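PDB 5GXX: glucanase, which probably hydrolyses beta-1,4-glucosidic bonds inside cellulose chains, as a family 9 endoglucanase of the clostridial cellulosome. Local coordinates for residues A[201-206]-A[246-251]; A[229-232]-A[238-241]; A[251-256]-A[263-268]; A[267-272]-A[313-318]. The protein carries 1 engineered substitution. All coordinates share one frame; numbering follows the deposited sequence. Where two conformers were deposited one is given.

Contact 1. Residues A[201-206]-A[246-251]. With CA (calcium ion), chain C.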
loop_
_atom_site.group_PDB
_atom_site.type_symbol
_atom_site.label_atom_id
_atom_site.label_comp_id
_atom_site.label_asym_id
_atom_site.label_seq_id
_atom_site.Cartn_x
_atom_site.Cartn_y
_atom_site.Cartn_z
ATOM N N LEU A 201 -37.828 36.814 12.105
ATOM C CA LEU A 201 -39.255 36.979 12.407
ATOM C C LEU A 201 -39.796 38.288 11.849
ATOM O O LEU A 201 -40.913 38.317 11.337
ATOM C CB LEU A 201 -39.567 36.852 13.906
ATOM C CG LEU A 201 -39.242 35.506 14.545
ATOM C CD1 LEU A 201 -39.548 35.627 16.054
ATOM C CD2 LEU A 201 -40.063 34.383 13.908
ATOM N N LEU A 202 -39.015 39.358 11.978
ATOM C CA LEU A 202 -39.337 40.632 11.336
ATOM C C LEU A 202 -39.537 40.514 9.828
ATOM O O LEU A 202 -40.534 40.992 9.284
ATOM C CB LEU A 202 -38.212 41.648 11.586
ATOM C CG LEU A 202 -38.363 43.011 10.901
ATOM C CD1 LEU A 202 -39.644 43.726 11.321
ATOM C CD2 LEU A 202 -37.131 43.848 11.228
ATOM N N TRP A 203 -38.559 39.915 9.159
ATOM C CA TRP A 203 -38.548 39.737 7.708
ATOM C C TRP A 203 -39.743 38.907 7.268
ATOM O O TRP A 203 -40.473 39.296 6.361
ATOM C CB TRP A 203 -37.218 39.068 7.347
ATOM C CG TRP A 203 -36.878 38.657 5.943
ATOM C CD1 TRP A 203 -36.588 37.393 5.549
ATOM C CD2 TRP A 203 -36.659 39.494 4.791
ATOM N NE1 TRP A 203 -36.228 37.360 4.219
ATOM C CE2 TRP A 203 -36.255 38.641 3.732
ATOM C CE3 TRP A 203 -36.749 40.868 4.552
ATOM C CZ2 TRP A 203 -35.968 39.118 2.450
ATOM C CZ3 TRP A 203 -36.475 41.331 3.273
ATOM C CH2 TRP A 203 -36.081 40.464 2.247
ATOM N N ALA A 204 -39.988 37.793 7.951
ATOM C CA ALA A 204 -41.092 36.932 7.561
ATOM C C ALA A 204 -42.457 37.584 7.804
ATOM O O ALA A 204 -43.319 37.548 6.919
ATOM C CB ALA A 204 -40.987 35.602 8.293
ATOM N N SER A 205 -42.657 38.183 8.980
ATOM C CA SER A 205 -43.926 38.852 9.278
ATOM C C SER A 205 -44.188 40.019 8.322
ATOM O O SER A 205 -45.332 40.244 7.921
ATOM C CB SER A 205 -44.041 39.281 10.755
ATOM O OG SER A 205 -42.991 40.150 11.155
ATOM N N THR A 206 -43.134 40.744 7.935
ATOM C CA THR A 206 -43.269 41.863 7.004
ATOM C C THR A 206 -43.758 41.361 5.651
ATOM O O THR A 206 -44.700 41.917 5.088
ATOM C CB THR A 206 -41.932 42.632 6.862
ATOM O OG1 THR A 206 -41.603 43.198 8.133
ATOM C CG2 THR A 206 -42.017 43.734 5.810
ATOM N N ASP A 246 -27.825 35.786 6.926
ATOM C CA ASP A 246 -27.926 35.716 8.381
ATOM C C ASP A 246 -28.868 36.750 9.010
ATOM O O ASP A 246 -29.360 36.595 10.137
ATOM C CB ASP A 246 -26.537 35.890 8.993
ATOM C CG ASP A 246 -26.555 35.737 10.495
ATOM O OD1 ASP A 246 -26.751 34.602 10.958
ATOM O OD2 ASP A 246 -26.413 36.754 11.205
ATOM N N ASP A 247 -29.080 37.833 8.266
ATOM C CA ASP A 247 -29.709 39.025 8.802
ATOM C C ASP A 247 -30.340 39.911 7.728
ATOM O O ASP A 247 -29.663 40.661 7.015
ATOM C CB ASP A 247 -28.693 39.808 9.634
ATOM C CG ASP A 247 -29.324 40.915 10.452
ATOM O OD1 ASP A 247 -30.545 41.175 10.305
ATOM O OD2 ASP A 247 -28.562 41.546 11.216
ATOM N N CYS A 248 -31.660 39.818 7.650
ATOM C CA CYS A 248 -32.479 40.547 6.696
ATOM C C CYS A 248 -33.201 41.742 7.310
ATOM O O CYS A 248 -34.101 42.300 6.682
ATOM C CB CYS A 248 -33.489 39.590 6.048
ATOM S SG CYS A 248 -32.786 38.438 4.858
ATOM N N HIS A 249 -32.838 42.177 8.518
ATOM C CA HIS A 249 -33.546 43.320 9.107
ATOM C C HIS A 249 -33.385 44.597 8.305
ATOM O O HIS A 249 -34.295 45.417 8.274
ATOM C CB HIS A 249 -33.312 43.579 10.611
ATOM C CG HIS A 249 -32.045 44.309 10.942
ATOM N ND1 HIS A 249 -30.859 43.647 11.160
ATOM C CD2 HIS A 249 -31.795 45.620 11.187
ATOM C CE1 HIS A 249 -29.923 44.522 11.494
ATOM N NE2 HIS A 249 -30.460 45.732 11.494
ATOM N N TYR A 250 -32.231 44.732 7.653
ATOM C CA TYR A 250 -31.913 45.908 6.838
ATOM C C TYR A 250 -32.990 46.115 5.778
ATOM O O TYR A 250 -33.594 47.186 5.679
ATOM C CB TYR A 250 -30.520 45.770 6.184
ATOM C CG TYR A 250 -29.476 45.398 7.222
ATOM C CD1 TYR A 250 -28.878 46.382 8.002
ATOM C CD2 TYR A 250 -29.133 44.064 7.461
ATOM C CE1 TYR A 250 -27.949 46.054 8.983
ATOM C CE2 TYR A 250 -28.214 43.731 8.452
ATOM C CZ TYR A 250 -27.638 44.726 9.210
ATOM O OH TYR A 250 -26.742 44.417 10.206
ATOM N N GLY A 251 -33.239 45.078 4.984
ATOM C CA GLY A 251 -34.246 45.121 3.929
ATOM C C GLY A 251 -35.644 45.228 4.503
ATOM O O GLY A 251 -36.494 45.906 3.918
HETATM CA CA CA C . -30.767 36.314 11.990
HETATM O O HOH W 1 -29.353 34.561 12.239
#
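Trp203, in the middle of helix 198-212, faces Cys248, the N-cap residue of helix 249-260, with the two CA atoms 6.2 Å apart. Segment 201-206 is helical throughout, whereas 246-251 begins as a loop or turn and becomes helix at His249. The indole of Trp203 is laid against that turn: with CG anti to the backbone N (chi1 177°), its five-membered ring lies flat under Cys248. The CB of Cys248 stands over one face, 3.4 Å from Trp203 CD2, in a CH-pi contact, and the sulfur follows over the same ring, Cys248 SG being 3.7 Å from Trp203 NE1, a Cys sulfur-aromatic contact. Farther along the indole, Gly251 passes near the six-membered ring. Beside this stack, Leu202 CD2 touches the CB of His249 at 3.9 Å.

The start of the second helix is fixed by Asp247. Its OD1 accepts the backbone N of His249 on the anti side, closing an Asx turn, and His249 ND1 on the syn side at 2.6 Å, close to the imidazole plane. The other ring nitrogen, NE2, bonds Glu238 O, so both ends of the imidazole are held. One residue earlier, Asp246 O binds the calcium ion at 2.3 Å, and Ser195, Gly196, Asp199 and Glu200 complete the protein ligands.

Across the contact the chemistry is therefore apolar and aromatic. Asp247 OD1 is engaged twice within the turn, while His249 NE2 and Trp203 NE1, the latter bonded to Gln147, have partners outside. The bond from His249 ND1 to Asp247 OD1 would probably polarise the imidazole, and the calcium ion ties the loop to the beginning of helix 198-212.

Contact 2. Residues A[229-232]-A[238-241]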
loop_
_atom_site.group_PDB
_atom_site.type_symbol
_atom_site.label_atom_id
_atom_site.label_comp_id
_atom_site.label_asym_id
_atom_site.label_seq_id
_atom_site.Cartn_x
_atom_site.Cartn_y
_atom_site.Cartn_z
ATOM N N ASN A 229 -30.679 43.622 17.386
ATOM C CA ASN A 229 -29.388 44.029 17.925
ATOM C C ASN A 229 -29.137 45.528 17.734
ATOM O O ASN A 229 -29.645 46.141 16.795
ATOM C CB ASN A 229 -28.259 43.184 17.328
ATOM C CG ASN A 229 -28.502 41.694 17.481
ATOM O OD1 ASN A 229 -28.385 40.934 16.518
ATOM N ND2 ASN A 229 -28.897 41.277 18.684
ATOM N N ARG A 230 -28.442 46.116 18.701
ATOM C CA ARG A 230 -28.078 47.523 18.701
ATOM C C ARG A 230 -26.743 47.669 17.974
ATOM O O ARG A 230 -25.992 46.698 17.864
ATOM C CB ARG A 230 -27.916 48.025 20.138
ATOM C CG ARG A 230 -29.188 48.064 20.964
ATOM C CD ARG A 230 -30.262 48.834 20.230
ATOM N NE ARG A 230 -31.240 47.921 19.652
ATOM C CZ ARG A 230 -32.471 48.264 19.289
ATOM N NH1 ARG A 230 -32.867 49.516 19.432
ATOM N NH2 ARG A 230 -33.307 47.359 18.791
ATOM N N GLN A 231 -26.456 48.872 17.490
ATOM C CA GLN A 231 -25.134 49.153 16.930
ATOM C C GLN A 231 -24.164 49.392 18.072
ATOM O O GLN A 231 -24.255 50.410 18.761
ATOM C CB GLN A 231 -25.124 50.389 16.032
ATOM C CG GLN A 231 -23.781 50.543 15.327
ATOM C CD GLN A 231 -23.533 49.408 14.359
ATOM O OE1 GLN A 231 -24.387 49.109 13.537
ATOM N NE2 GLN A 231 -22.391 48.738 14.482
ATOM N N ASN A 232 -23.227 48.466 18.250
ATOM C CA ASN A 232 -22.310 48.486 19.387
ATOM C C ASN A 232 -23.037 48.760 20.705
ATOM O O ASN A 232 -23.943 48.010 21.082
ATOM C CB ASN A 232 -21.156 49.461 19.139
ATOM C CG ASN A 232 -20.376 49.124 17.873
ATOM O OD1 ASN A 232 -20.386 49.886 16.904
ATOM N ND2 ASN A 232 -19.711 47.974 17.876
ATOM N N GLU A 238 -28.803 48.047 14.851
ATOM C CA GLU A 238 -27.568 47.791 14.115
ATOM C C GLU A 238 -27.707 48.170 12.636
ATOM O O GLU A 238 -28.677 47.786 11.980
ATOM C CB GLU A 238 -27.125 46.333 14.285
ATOM C CG GLU A 238 -25.894 45.987 13.433
ATOM C CD GLU A 238 -25.349 44.594 13.690
ATOM O OE1 GLU A 238 -26.100 43.745 14.232
ATOM O OE2 GLU A 238 -24.175 44.343 13.316
ATOM N N TYR A 239 -26.749 48.945 12.122
ATOM C CA TYR A 239 -26.783 49.340 10.712
ATOM C C TYR A 239 -25.491 49.132 9.919
ATOM O O TYR A 239 -25.527 49.224 8.691
ATOM C CB TYR A 239 -27.224 50.799 10.562
ATOM C CG TYR A 239 -26.276 51.815 11.149
ATOM C CD1 TYR A 239 -26.284 52.087 12.520
ATOM C CD2 TYR A 239 -25.368 52.500 10.348
ATOM C CE1 TYR A 239 -25.391 53.001 13.064
ATOM C CE2 TYR A 239 -24.478 53.418 10.877
ATOM C CZ TYR A 239 -24.513 53.677 12.242
ATOM O OH TYR A 239 -23.636 54.587 12.782
ATOM N N GLN A 240 -24.388 48.851 10.613
ATOM C CA GLN A 240 -23.050 48.764 10.011
ATOM C C GLN A 240 -22.731 47.331 9.565
ATOM O O GLN A 240 -21.770 46.702 10.028
ATOM C CB GLN A 240 -21.998 49.299 10.985
ATOM C CG GLN A 240 -22.200 50.748 11.385
ATOM C CD GLN A 240 -21.085 51.274 12.260
ATOM O OE1 GLN A 240 -20.070 50.608 12.490
ATOM N NE2 GLN A 240 -21.273 52.489 12.761
ATOM N N TRP A 241 -23.588 46.810 8.694
ATOM C CA TRP A 241 -23.377 45.514 8.079
ATOM C C TRP A 241 -24.252 45.488 6.821
ATOM O O TRP A 241 -24.830 46.516 6.464
ATOM C CB TRP A 241 -23.666 44.374 9.078
ATOM C CG TRP A 241 -23.007 43.071 8.696
ATOM C CD1 TRP A 241 -23.626 41.938 8.255
ATOM C CD2 TRP A 241 -21.603 42.766 8.744
ATOM N NE1 TRP A 241 -22.705 40.948 8.016
ATOM C CE2 TRP A 241 -21.452 41.438 8.279
ATOM C CE3 TRP A 241 -20.460 43.482 9.126
ATOM C CZ2 TRP A 241 -20.206 40.803 8.213
ATOM C CZ3 TRP A 241 -19.209 42.854 9.021
ATOM C CH2 TRP A 241 -19.098 41.529 8.563
HETATM O O HOH W 2 -22.161 46.282 12.868
HETATM O O HOH W 3 -18.726 49.768 14.901
#
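Asn229 starts the pairing through its main chain: Glu238 N donates to Asn229 O at 2.8 Å, while the extended side chain of Glu238 runs back so that its OE1 approaches Asn229 CB. The CB of Arg230 points away from the second segment, and its guanidinium bonds Leu228 O and Thr235 O. Gln231 carries most of the contact. Its chain leaves with CG anti to the backbone N and then bends (chi2 65°), which brings OE1 to two successive backbone amides. Tyr239 N approaches Gln231 OE1 nearly along the C=O axis at 2.8 Å, and Gln240 N, 2.9 Å from the same Gln231 OE1, comes from above the carbonyl plane. The Gln231 amide also stacks on that of Gln240, their planes 16° apart, with Gln231 CD 3.5 Å from Gln240 CG. Its NE2 donates to a water that also bonds Glu238 OE2 and Gln240 O. At Asn232, a second water joins OD1 to Gln240 OE1.

Acceptance of two main-chain N-H groups by one side-chain oxygen thus closes an irregular loop in which Gln240 centres an inverse gamma turn. This loop lies between helices 215-224 and 249-260; Tyr239 packs on Phe268 and Met271 of helix 263-276, and Glu238 and Trp241 lean on Tyr250 of helix 249-260.

Contact 3. Residues A[251-256]-A[263-268]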
loop_
_atom_site.group_PDB
_atom_site.type_symbol
_atom_site.label_atom_id
_atom_site.label_comp_id
_atom_site.label_asym_id
_atom_site.label_seq_id
_atom_site.Cartn_x
_atom_site.Cartn_y
_atom_site.Cartn_z
ATOM N N GLY A 251 -33.239 45.078 4.984
ATOM C CA GLY A 251 -34.246 45.121 3.929
ATOM C C GLY A 251 -35.644 45.228 4.503
ATOM O O GLY A 251 -36.494 45.906 3.918
ATOM N N ALA A 252 -35.891 44.571 5.639
ATOM C CA ALA A 252 -37.206 44.666 6.268
ATOM C C ALA A 252 -37.548 46.099 6.679
ATOM O O ALA A 252 -38.691 46.515 6.527
ATOM C CB ALA A 252 -37.312 43.707 7.441
ATOM N N MET A 253 -36.572 46.853 7.183
ATOM C CA MET A 253 -36.777 48.247 7.572
ATOM C C MET A 253 -37.140 49.109 6.355
ATOM O O MET A 253 -38.008 49.993 6.426
ATOM C CB MET A 253 -35.549 48.807 8.302
ATOM C CG MET A 253 -35.211 48.126 9.648
ATOM S SD MET A 253 -36.469 48.302 10.954
ATOM C CE MET A 253 -36.004 49.890 11.636
ATOM N N ILE A 254 -36.498 48.822 5.224
ATOM C CA ILE A 254 -36.803 49.497 3.972
ATOM C C ILE A 254 -38.242 49.220 3.543
ATOM O O ILE A 254 -38.963 50.149 3.184
ATOM C CB ILE A 254 -35.759 49.161 2.882
ATOM C CG1 ILE A 254 -34.452 49.902 3.201
ATOM C CG2 ILE A 254 -36.269 49.503 1.482
ATOM C CD1 ILE A 254 -33.266 49.392 2.404
ATOM N N LEU A 255 -38.651 47.955 3.614
ATOM C CA LEU A 255 -40.016 47.581 3.281
ATOM C C LEU A 255 -41.010 48.248 4.225
ATOM O O LEU A 255 -42.080 48.662 3.787
ATOM C CB LEU A 255 -40.188 46.055 3.320
ATOM C CG LEU A 255 -39.397 45.255 2.286
ATOM C CD1 LEU A 255 -39.475 43.767 2.620
ATOM C CD2 LEU A 255 -39.854 45.538 0.853
ATOM N N LEU A 256 -40.674 48.362 5.507
ATOM C CA LEU A 256 -41.575 48.975 6.487
ATOM C C LEU A 256 -41.642 50.499 6.403
ATOM O O LEU A 256 -42.652 51.099 6.781
ATOM C CB LEU A 256 -41.186 48.564 7.905
ATOM C CG LEU A 256 -41.567 47.153 8.366
ATOM C CD1 LEU A 256 -41.242 47.056 9.848
ATOM C CD2 LEU A 256 -43.062 46.889 8.160
ATOM N N GLU A 263 -41.394 57.526 10.168
ATOM C CA GLU A 263 -40.096 58.187 10.109
ATOM C C GLU A 263 -38.981 57.344 10.726
ATOM O O GLU A 263 -37.838 57.402 10.264
ATOM C CB GLU A 263 -40.194 59.579 10.753
ATOM C CG GLU A 263 -38.872 60.296 10.981
ATOM C CD GLU A 263 -38.180 60.735 9.702
ATOM O OE1 GLU A 263 -38.762 60.601 8.596
ATOM O OE2 GLU A 263 -37.028 61.213 9.826
ATOM N N GLU A 264 -39.304 56.549 11.746
ATOM C CA GLU A 264 -38.306 55.656 12.343
ATOM C C GLU A 264 -37.653 54.721 11.317
ATOM O O GLU A 264 -36.457 54.435 11.411
ATOM C CB GLU A 264 -38.888 54.870 13.523
ATOM C CG GLU A 264 -39.836 53.755 13.121
ATOM C CD GLU A 264 -40.502 53.105 14.316
ATOM O OE1 GLU A 264 -41.386 53.747 14.919
ATOM O OE2 GLU A 264 -40.162 51.948 14.637
ATOM N N TYR A 265 -38.430 54.266 10.339
ATOM C CA TYR A 265 -37.936 53.328 9.331
ATOM C C TYR A 265 -37.121 54.075 8.279
ATOM O O TYR A 265 -36.151 53.538 7.736
ATOM C CB TYR A 265 -39.071 52.531 8.688
ATOM C CG TYR A 265 -39.869 51.758 9.712
ATOM C CD1 TYR A 265 -39.245 50.809 10.515
ATOM C CD2 TYR A 265 -41.230 51.987 9.897
ATOM C CE1 TYR A 265 -39.940 50.100 11.470
ATOM C CE2 TYR A 265 -41.944 51.281 10.868
ATOM C CZ TYR A 265 -41.287 50.345 11.644
ATOM O OH TYR A 265 -41.949 49.626 12.613
ATOM N N HIS A 266 -37.531 55.308 7.988
ATOM C CA HIS A 266 -36.806 56.152 7.046
ATOM C C HIS A 266 -35.467 56.603 7.610
ATOM O O HIS A 266 -34.442 56.564 6.915
ATOM C CB HIS A 266 -37.656 57.347 6.595
ATOM C CG HIS A 266 -38.686 56.984 5.578
ATOM N ND1 HIS A 266 -38.371 56.699 4.267
ATOM C CD2 HIS A 266 -40.030 56.839 5.681
ATOM C CE1 HIS A 266 -39.471 56.398 3.602
ATOM N NE2 HIS A 266 -40.491 56.467 4.441
ATOM N N LYS A 267 -35.468 56.981 8.884
ATOM C CA LYS A 267 -34.241 57.329 9.582
ATOM C C LYS A 267 -33.248 56.174 9.543
ATOM O O LYS A 267 -32.060 56.404 9.253
ATOM C CB LYS A 267 -34.511 57.739 11.031
ATOM C CG LYS A 267 -33.269 58.013 11.862
ATOM C CD LYS A 267 -33.625 58.557 13.242
ATOM C CE LYS A 267 -32.361 58.890 14.022
ATOM N NZ LYS A 267 -32.672 59.736 15.206
ATOM N N PHE A 268 -33.730 54.973 9.861
ATOM C CA PHE A 268 -32.879 53.786 9.803
ATOM C C PHE A 268 -32.318 53.532 8.406
ATOM O O PHE A 268 -31.105 53.337 8.278
ATOM C CB PHE A 268 -33.578 52.518 10.311
ATOM C CG PHE A 268 -32.715 51.295 10.144
ATOM C CD1 PHE A 268 -31.808 50.959 11.133
ATOM C CD2 PHE A 268 -32.729 50.573 8.955
ATOM C CE1 PHE A 268 -30.964 49.860 10.972
ATOM C CE2 PHE A 268 -31.896 49.475 8.785
ATOM C CZ PHE A 268 -31.004 49.129 9.793
#
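Helices 249-260 and 263-276 form a helical hairpin in the catalytic module of this family 9 enzyme, whose fold is the (alpha/alpha)6 barrel, and Met253, Leu256, Tyr265 and Phe268 fill the angle between them. The axes of 251-256 and 263-268 come within 8.3 Å, their directions 136° apart, and Met253 lies nearest Tyr265 in the backbone, CA to CA 5.5 Å.

Met253 enters between the two aromatic rings. Bends at chi2 (-64°) and chi3 fold its chain so that different atoms meet different rings. Met253 CB approaches the rim of Phe268, 3.4 Å from Phe268 CD2, and its CG stands over the same face in a CH-pi contact. The methyl end then reaches Tyr265 at the ring edge, near its plane, with Met253 CE 3.6 Å from Tyr265 CD1. The sulfur makes a Met-aromatic contact with each ring: it lies at the edge of Tyr265, Met253 SD to Tyr265 CD1 3.8 Å, and more distantly above the face of Phe268.

Leu256 takes a face of Tyr265. Its CB sits almost on the ring normal, 3.8 Å from the centroid, and Leu256 CD1 reaches Tyr265 CZ at 3.7 Å. Glu264 CG lies over the centre of the opposite face, sandwiching the phenol ring between aliphatic carbons from both helices. The hydroxyl ends the apolar run and bonds Glu222.

That bond connects the hairpin to helix 215-224. Ala252 and Leu255 pack against helix 198-212, while Phe268 extends toward Ile237 and Tyr239 in the loop before the hairpin.

Contact 4. Residues A[267-272]-A[313-318]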
loop_
_atom_site.group_PDB
_atom_site.type_symbol
_atom_site.label_atom_id
_atom_site.label_comp_id
_atom_site.label_asym_id
_atom_site.label_seq_id
_atom_site.Cartn_x
_atom_site.Cartn_y
_atom_site.Cartn_z
ATOM N N LYS A 267 -35.468 56.981 8.884
ATOM C CA LYS A 267 -34.241 57.329 9.582
ATOM C C LYS A 267 -33.248 56.174 9.543
ATOM O O LYS A 267 -32.060 56.404 9.253
ATOM C CB LYS A 267 -34.511 57.739 11.031
ATOM C CG LYS A 267 -33.269 58.013 11.862
ATOM C CD LYS A 267 -33.625 58.557 13.242
ATOM C CE LYS A 267 -32.361 58.890 14.022
ATOM N NZ LYS A 267 -32.672 59.736 15.206
ATOM N N PHE A 268 -33.730 54.973 9.861
ATOM C CA PHE A 268 -32.879 53.786 9.803
ATOM C C PHE A 268 -32.318 53.532 8.406
ATOM O O PHE A 268 -31.105 53.337 8.278
ATOM C CB PHE A 268 -33.578 52.518 10.311
ATOM C CG PHE A 268 -32.715 51.295 10.144
ATOM C CD1 PHE A 268 -31.808 50.959 11.133
ATOM C CD2 PHE A 268 -32.729 50.573 8.955
ATOM C CE1 PHE A 268 -30.964 49.860 10.972
ATOM C CE2 PHE A 268 -31.896 49.475 8.785
ATOM C CZ PHE A 268 -31.004 49.129 9.793
ATOM N N ALA A 269 -33.173 53.527 7.383
ATOM C CA ALA A 269 -32.758 53.224 6.012
ATOM C C ALA A 269 -31.691 54.219 5.572
ATOM O O ALA A 269 -30.723 53.813 4.937
ATOM C CB ALA A 269 -33.954 53.264 5.058
ATOM N N GLN A 270 -31.860 55.502 5.895
ATOM C CA GLN A 270 -30.912 56.531 5.470
ATOM C C GLN A 270 -29.581 56.433 6.222
ATOM O O GLN A 270 -28.517 56.629 5.631
ATOM C CB GLN A 270 -31.531 57.935 5.551
ATOM C CG GLN A 270 -32.640 58.136 4.537
ATOM C CD GLN A 270 -33.490 59.363 4.782
ATOM O OE1 GLN A 270 -33.045 60.342 5.393
ATOM N NE2 GLN A 270 -34.727 59.322 4.300
ATOM N N MET A 271 -29.634 56.083 7.504
ATOM C CA MET A 271 -28.415 55.882 8.292
ATOM C C MET A 271 -27.610 54.689 7.742
ATOM O O MET A 271 -26.391 54.779 7.474
ATOM C CB MET A 271 -28.780 55.653 9.766
ATOM C CG MET A 271 -27.584 55.432 10.682
ATOM S SD MET A 271 -28.100 55.197 12.401
ATOM C CE MET A 271 -29.465 56.351 12.547
ATOM N N HIS A 272 -28.312 53.583 7.520
ATOM C CA HIS A 272 -27.716 52.355 7.001
ATOM C C HIS A 272 -27.119 52.577 5.607
ATOM O O HIS A 272 -25.936 52.267 5.349
ATOM C CB HIS A 272 -28.786 51.250 6.967
ATOM C CG HIS A 272 -28.424 50.051 6.141
ATOM N ND1 HIS A 272 -27.437 49.155 6.500
ATOM C CD2 HIS A 272 -28.911 49.609 4.953
ATOM C CE1 HIS A 272 -27.311 48.238 5.553
ATOM N NE2 HIS A 272 -28.208 48.474 4.615
ATOM N N PHE A 313 -31.328 50.633 -4.560
ATOM C CA PHE A 313 -32.232 50.896 -5.681
ATOM C C PHE A 313 -33.685 50.910 -5.189
ATOM O O PHE A 313 -34.460 51.799 -5.551
ATOM C CB PHE A 313 -32.104 49.832 -6.785
ATOM C CG PHE A 313 -30.913 49.978 -7.712
ATOM C CD1 PHE A 313 -30.556 51.187 -8.309
ATOM C CD2 PHE A 313 -30.189 48.845 -8.059
ATOM C CE1 PHE A 313 -29.472 51.272 -9.178
ATOM C CE2 PHE A 313 -29.126 48.895 -8.965
ATOM C CZ PHE A 313 -28.761 50.115 -9.531
ATOM N N VAL A 314 -34.072 49.904 -4.405
ATOM C CA VAL A 314 -35.454 49.800 -3.936
ATOM C C VAL A 314 -35.811 51.020 -3.083
ATOM O O VAL A 314 -36.876 51.617 -3.244
ATOM C CB VAL A 314 -35.715 48.478 -3.176
ATOM C CG1 VAL A 314 -37.104 48.505 -2.513
ATOM C CG2 VAL A 314 -35.623 47.267 -4.093
ATOM N N TYR A 315 -34.899 51.426 -2.206
ATOM C CA TYR A 315 -35.156 52.563 -1.345
ATOM C C TYR A 315 -35.220 53.858 -2.160
ATOM O O TYR A 315 -36.155 54.648 -2.009
ATOM C CB TYR A 315 -34.138 52.664 -0.207
ATOM C CG TYR A 315 -34.554 53.758 0.755
ATOM C CD1 TYR A 315 -35.720 53.623 1.531
ATOM C CD2 TYR A 315 -33.807 54.938 0.869
ATOM C CE1 TYR A 315 -36.143 54.634 2.370
ATOM C CE2 TYR A 315 -34.219 55.956 1.734
ATOM C CZ TYR A 315 -35.378 55.788 2.480
ATOM O OH TYR A 315 -35.811 56.772 3.341
ATOM N N ALA A 316 -34.251 54.067 -3.040
ATOM C CA ALA A 316 -34.255 55.262 -3.883
ATOM C C ALA A 316 -35.534 55.361 -4.708
ATOM O O ALA A 316 -36.108 56.434 -4.851
ATOM C CB ALA A 316 -33.039 55.275 -4.796
ATOM N N ASP A 317 -35.986 54.241 -5.260
ATOM C CA ASP A 317 -37.204 54.246 -6.065
ATOM C C ASP A 317 -38.462 54.532 -5.256
ATOM O O ASP A 317 -39.497 54.885 -5.837
ATOM C CB ASP A 317 -37.364 52.902 -6.770
ATOM C CG ASP A 317 -36.465 52.769 -7.976
ATOM O OD1 ASP A 317 -35.946 53.805 -8.450
ATOM O OD2 ASP A 317 -36.283 51.629 -8.451
ATOM N N SER A 318 -38.378 54.382 -3.936
ATOM C CA SER A 318 -39.553 54.496 -3.070
ATOM C C SER A 318 -39.683 55.868 -2.413
ATOM O O SER A 318 -40.654 56.118 -1.694
ATOM C CB SER A 318 -39.520 53.430 -1.975
ATOM O OG SER A 318 -38.597 53.790 -0.964
#
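Tyr315 reaches from helix 301-318 to helix 263-276, where Ala269 meets the ring and Gln270 the hydroxyl. With CG anti to the backbone N (chi1 -173°), the phenol spans the gap between backbones whose nearest CA atoms, those of Ala269 and Tyr315, are 7.8 Å apart. The methyl of Ala269 lies over one ring face in a CH-pi contact, offset toward the rim, with Ala269 CB 3.7 Å from Tyr315 CE1. Gln270 runs at about a right angle to the tyrosine side chain, its amide plane turned 51° from the ring. The chain is extended beyond CG, which carries the amide to the phenol oxygen: Gln270 NE2 donates to Tyr315 OH at 2.9 Å with an N-H...O angle of 164°, the oxygen lying close to the amide plane. On the way, Gln270 CG passes 3.9 Å from Tyr315 CE2.

The phenol oxygen is held a second time by His266 ND1, one turn before Gln270, so two side chains of a single helix fix the far end of the tyrosine. The contact joins neighbouring helices of the barrel by one long aromatic arm. Ile254 of helix 249-260 packs against Ala269, Leu324 and Tyr328 of helix 322-340 touch Gln270, and helix 58-75 lies against Val314 and Phe313.

All four contacts lie on one side of the catalytic module, and three are buried. Contact 2 differs in being partly exposed: it joins loop to loop through backbone amides, a glutamine and waters, and is nested in the chain between the segments of contact 1. Contacts 1 and 3 both use helix 249-260 and share Gly251; both rest on sulfur-aromatic and CH-pi packing, though only contact 1 includes a calcium ligand. Contacts 3 and 4 share Lys267 and Phe268 of helix 263-276, with one side-chain hydrogen bond across contact 4. Histidines link the contacts to one another, as where His272 of contact 4 bonds Tyr239 O of contact 2.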